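Long-range contact in polygalacturonase (Pectobacterium carotovorum subsp. carotovorum, PDB 1BHE), which hydrolyses the alpha-1,4-galacturonosyl links of polygalacturonic acid as a secreted family 28 glycosidase and takes part in the maceration and soft-rotting of plant tissue: residues Lys40-Ser54 with Gly62-Val76. Numbering follows the deposited sequence.
Sequences KAVRLSAGSTSVFLS and GVSLLIDKGVTLRAV
Arg43 and Asp68 form a side-on salt bridge between two successive coils of a right-handed parallel beta-helix, the fold of glycosyl hydrolase family 28. Extended from CG to NE, with CG anti to the backbone N (chi1 -179°), Arg43 places its NE 2.8 Å from Asp68 OD1, which accepts with its syn lone pair and lies close to the guanidinium plane. That plane and the carboxylate are 54° apart, consistent with a second bond, Arg43 NH2 to Asp68 OD2, that is longer (3.1 Å), more bent, and reaches OD2 from above the carboxylate plane. Ser45 OG donates to Asp68 OD2 from the opposite face at 2.6 Å, and a water linked to Ala46 N adds a third donor, so the carboxylate is restrained from both faces. Leu66 runs beside the arginine stem, its CD2 3.9 Å from Arg43 CG.

Inside the coil, Phe52 meets two apolar groups in different ways: Val71 CG1 lies at the ring edge, 3.8 Å from Phe52 CD1, whereas Leu44 CG of its own segment sits over one face. Leu44 CD2 also approaches Leu65 CD2 at 4.0 Å. On the outward side, Arg74 bends at chi3 (-72°) and lays a guanidinium face against Val51, with Val51 CG1 3.6 Å from Arg74 NH1.

Parallel backbone pairing underlies both strand pairs, but the register shifts by two residues between them. Six residues separate Leu44 from Val51, but only the four of the type II turn Asp68-Val71 separate Ile67 from Thr72; the difference accounts for the shift. Strand 14-19 continues the pairing beyond 41-45, strands 112-114 and 118-120 continue it beyond 64-67 and 72-75, Asp120 salt-bridges Arg74, and helix 26-33 packs against Val42, Ser54 and Leu73, covering the interior at this end of the beta-helix.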
# COMPACT_ATOMS: atom_id res chain seq x y z
N LYS A 40 -2.42 3.99 -25.02
CA LYS A 40 -2.92 5.35 -24.82
C LYS A 40 -3.74 5.43 -23.54
O LYS A 40 -3.99 4.43 -22.88
CB LYS A 40 -3.74 5.79 -26.04
CG LYS A 40 -2.90 5.90 -27.31
CD LYS A 40 -3.64 6.66 -28.40
CE LYS A 40 -2.88 6.60 -29.72
NZ LYS A 40 -3.39 7.62 -30.69
N ALA A 41 -4.16 6.65 -23.19
CA ALA A 41 -4.92 6.83 -21.96
C ALA A 41 -6.18 7.67 -22.13
O ALA A 41 -6.21 8.53 -23.01
CB ALA A 41 -4.03 7.54 -20.94
N VAL A 42 -7.16 7.42 -21.29
CA VAL A 42 -8.38 8.24 -21.27
C VAL A 42 -7.96 9.46 -20.44
O VAL A 42 -7.46 9.26 -19.33
CB VAL A 42 -9.58 7.53 -20.66
CG1 VAL A 42 -10.73 8.48 -20.30
CG2 VAL A 42 -10.06 6.46 -21.64
N ARG A 43 -8.09 10.65 -21.00
CA ARG A 43 -7.67 11.86 -20.30
C ARG A 43 -8.84 12.57 -19.63
O ARG A 43 -9.88 12.81 -20.23
CB ARG A 43 -6.97 12.81 -21.29
CG ARG A 43 -6.46 14.09 -20.67
CD ARG A 43 -5.68 14.97 -21.63
NE ARG A 43 -5.32 16.25 -21.01
CZ ARG A 43 -4.88 17.34 -21.62
NH1 ARG A 43 -4.69 17.36 -22.93
NH2 ARG A 43 -4.61 18.43 -20.91
N LEU A 44 -8.68 12.87 -18.35
CA LEU A 44 -9.69 13.53 -17.54
C LEU A 44 -9.30 14.99 -17.32
O LEU A 44 -8.37 15.31 -16.58
CB LEU A 44 -9.84 12.79 -16.21
CG LEU A 44 -10.89 11.70 -16.03
CD1 LEU A 44 -11.27 10.94 -17.28
CD2 LEU A 44 -10.44 10.71 -14.95
N SER A 45 -10.01 15.87 -18.03
CA SER A 45 -9.77 17.30 -17.98
C SER A 45 -10.95 18.05 -17.38
O SER A 45 -12.04 17.51 -17.18
CB SER A 45 -9.50 17.82 -19.40
OG SER A 45 -8.33 17.24 -19.94
N ALA A 46 -10.72 19.33 -17.09
CA ALA A 46 -11.76 20.17 -16.50
C ALA A 46 -12.79 20.60 -17.54
O ALA A 46 -12.49 20.78 -18.72
CB ALA A 46 -11.13 21.42 -15.90
N GLY A 47 -14.02 20.79 -17.09
CA GLY A 47 -15.12 21.25 -17.96
C GLY A 47 -15.78 22.41 -17.19
O GLY A 47 -15.07 23.26 -16.66
N SER A 48 -17.07 22.24 -16.88
CA SER A 48 -17.77 23.17 -15.99
C SER A 48 -17.32 22.96 -14.55
O SER A 48 -17.40 23.85 -13.69
CB SER A 48 -19.27 23.06 -16.15
OG SER A 48 -19.71 21.71 -16.04
N THR A 49 -16.85 21.74 -14.24
CA THR A 49 -16.28 21.46 -12.93
C THR A 49 -14.90 20.82 -13.18
O THR A 49 -14.49 20.65 -14.33
CB THR A 49 -17.08 20.50 -12.04
OG1 THR A 49 -16.97 19.18 -12.60
CG2 THR A 49 -18.54 20.91 -11.92
N SER A 50 -14.22 20.47 -12.09
CA SER A 50 -12.91 19.82 -12.20
C SER A 50 -12.97 18.49 -11.47
O SER A 50 -11.94 17.93 -11.10
CB SER A 50 -11.83 20.71 -11.60
OG SER A 50 -12.06 20.84 -10.20
N VAL A 51 -14.19 18.02 -11.19
CA VAL A 51 -14.38 16.79 -10.43
C VAL A 51 -15.20 15.76 -11.20
O VAL A 51 -16.33 16.04 -11.62
CB VAL A 51 -15.08 17.05 -9.08
CG1 VAL A 51 -15.29 15.76 -8.29
CG2 VAL A 51 -14.31 18.04 -8.21
N PHE A 52 -14.64 14.58 -11.41
CA PHE A 52 -15.35 13.46 -12.01
C PHE A 52 -15.85 12.57 -10.86
O PHE A 52 -15.02 12.01 -10.14
CB PHE A 52 -14.46 12.64 -12.95
CG PHE A 52 -14.12 13.30 -14.26
CD1 PHE A 52 -13.00 14.10 -14.37
CD2 PHE A 52 -14.92 13.10 -15.37
CE1 PHE A 52 -12.68 14.70 -15.57
CE2 PHE A 52 -14.61 13.71 -16.58
CZ PHE A 52 -13.48 14.50 -16.68
N LEU A 53 -17.16 12.52 -10.68
CA LEU A 53 -17.75 11.72 -9.59
C LEU A 53 -18.13 10.36 -10.16
O LEU A 53 -18.92 10.30 -11.12
CB LEU A 53 -18.95 12.46 -9.02
CG LEU A 53 -19.40 12.13 -7.60
CD1 LEU A 53 -18.27 12.26 -6.59
CD2 LEU A 53 -20.56 13.04 -7.19
N SER A 54 -17.56 9.29 -9.63
CA SER A 54 -17.79 7.96 -10.21
C SER A 54 -17.81 6.83 -9.20
O SER A 54 -17.28 6.92 -8.10
CB SER A 54 -16.63 7.71 -11.20
OG SER A 54 -16.61 6.39 -11.71
N GLY A 62 -3.56 -2.82 -21.33
CA GLY A 62 -2.89 -1.93 -22.27
C GLY A 62 -3.43 -0.51 -22.30
O GLY A 62 -2.96 0.34 -23.06
N VAL A 63 -4.47 -0.23 -21.53
CA VAL A 63 -5.13 1.07 -21.44
C VAL A 63 -4.79 1.74 -20.12
O VAL A 63 -4.57 1.10 -19.09
CB VAL A 63 -6.65 0.90 -21.60
CG1 VAL A 63 -7.41 2.20 -21.43
CG2 VAL A 63 -6.98 0.26 -22.94
N SER A 64 -4.72 3.08 -20.13
CA SER A 64 -4.36 3.83 -18.94
C SER A 64 -5.36 4.95 -18.65
O SER A 64 -6.22 5.28 -19.46
CB SER A 64 -2.96 4.45 -19.11
OG SER A 64 -1.95 3.46 -19.25
N LEU A 65 -5.21 5.54 -17.47
CA LEU A 65 -6.00 6.68 -17.04
C LEU A 65 -5.03 7.84 -16.82
O LEU A 65 -3.98 7.65 -16.20
CB LEU A 65 -6.75 6.45 -15.74
CG LEU A 65 -8.26 6.31 -15.71
CD1 LEU A 65 -8.75 6.38 -14.26
CD2 LEU A 65 -8.99 7.34 -16.55
N LEU A 66 -5.40 9.00 -17.30
CA LEU A 66 -4.60 10.21 -17.16
C LEU A 66 -5.46 11.31 -16.55
O LEU A 66 -6.54 11.60 -17.08
CB LEU A 66 -4.07 10.65 -18.53
CG LEU A 66 -3.46 12.05 -18.61
CD1 LEU A 66 -2.31 12.19 -17.64
CD2 LEU A 66 -3.00 12.34 -20.04
N ILE A 67 -5.06 11.84 -15.40
CA ILE A 67 -5.86 12.85 -14.69
C ILE A 67 -5.09 14.17 -14.68
O ILE A 67 -3.97 14.23 -14.19
CB ILE A 67 -6.16 12.43 -13.24
CG1 ILE A 67 -6.63 10.97 -13.18
CG2 ILE A 67 -7.21 13.34 -12.61
CD1 ILE A 67 -6.73 10.41 -11.78
N ASP A 68 -5.64 15.22 -15.27
CA ASP A 68 -4.95 16.50 -15.37
C ASP A 68 -4.68 17.18 -14.03
O ASP A 68 -5.40 17.00 -13.05
CB ASP A 68 -5.79 17.47 -16.20
CG ASP A 68 -5.79 17.25 -17.69
OD1 ASP A 68 -5.20 16.27 -18.19
OD2 ASP A 68 -6.43 18.07 -18.39
N LYS A 69 -3.67 18.06 -14.03
CA LYS A 69 -3.39 18.90 -12.87
C LYS A 69 -4.68 19.62 -12.47
O LYS A 69 -5.42 20.07 -13.34
CB LYS A 69 -2.33 19.97 -13.15
CG LYS A 69 -1.20 19.61 -14.09
CD LYS A 69 0.12 20.21 -13.63
CE LYS A 69 1.29 19.72 -14.46
NZ LYS A 69 2.53 19.59 -13.63
N GLY A 70 -4.97 19.70 -11.19
CA GLY A 70 -6.17 20.37 -10.70
C GLY A 70 -7.47 19.61 -10.87
O GLY A 70 -8.52 20.14 -10.51
N VAL A 71 -7.45 18.42 -11.47
CA VAL A 71 -8.67 17.64 -11.68
C VAL A 71 -8.68 16.52 -10.63
O VAL A 71 -7.61 16.04 -10.24
CB VAL A 71 -8.74 17.06 -13.10
CG1 VAL A 71 -9.87 16.05 -13.28
CG2 VAL A 71 -8.93 18.19 -14.12
N THR A 72 -9.87 16.16 -10.19
CA THR A 72 -10.02 15.10 -9.20
C THR A 72 -10.97 14.03 -9.70
O THR A 72 -12.05 14.34 -10.20
CB THR A 72 -10.57 15.68 -7.87
OG1 THR A 72 -9.69 16.72 -7.40
CG2 THR A 72 -10.67 14.61 -6.80
N LEU A 73 -10.57 12.77 -9.59
CA LEU A 73 -11.48 11.64 -9.86
C LEU A 73 -11.91 11.21 -8.45
O LEU A 73 -11.08 10.73 -7.68
CB LEU A 73 -10.77 10.54 -10.63
CG LEU A 73 -11.50 9.20 -10.77
CD1 LEU A 73 -12.80 9.36 -11.55
CD2 LEU A 73 -10.62 8.16 -11.45
N ARG A 74 -13.16 11.46 -8.11
CA ARG A 74 -13.67 11.20 -6.77
C ARG A 74 -14.68 10.08 -6.66
O ARG A 74 -15.66 10.03 -7.41
CB ARG A 74 -14.31 12.51 -6.27
CG ARG A 74 -14.78 12.53 -4.82
CD ARG A 74 -15.35 13.90 -4.46
NE ARG A 74 -14.27 14.89 -4.35
CZ ARG A 74 -14.40 16.20 -4.52
NH1 ARG A 74 -15.57 16.75 -4.80
NH2 ARG A 74 -13.33 16.97 -4.41
N ALA A 75 -14.44 9.18 -5.71
CA ALA A 75 -15.32 8.04 -5.47
C ALA A 75 -16.62 8.49 -4.81
O ALA A 75 -16.58 9.20 -3.79
CB ALA A 75 -14.61 6.99 -4.62
N VAL A 76 -17.76 8.10 -5.38
CA VAL A 76 -19.03 8.52 -4.80
C VAL A 76 -19.15 8.00 -3.37
O VAL A 76 -18.70 6.90 -3.04
CB VAL A 76 -20.24 8.08 -5.64
CG1 VAL A 76 -20.20 8.77 -7.00
CG2 VAL A 76 -20.31 6.57 -5.82
O HOH W 1 -1.85 2.75 -21.96
O HOH W 2 -7.84 20.16 -17.29
O HOH W 3 -10.39 19.18 -8.47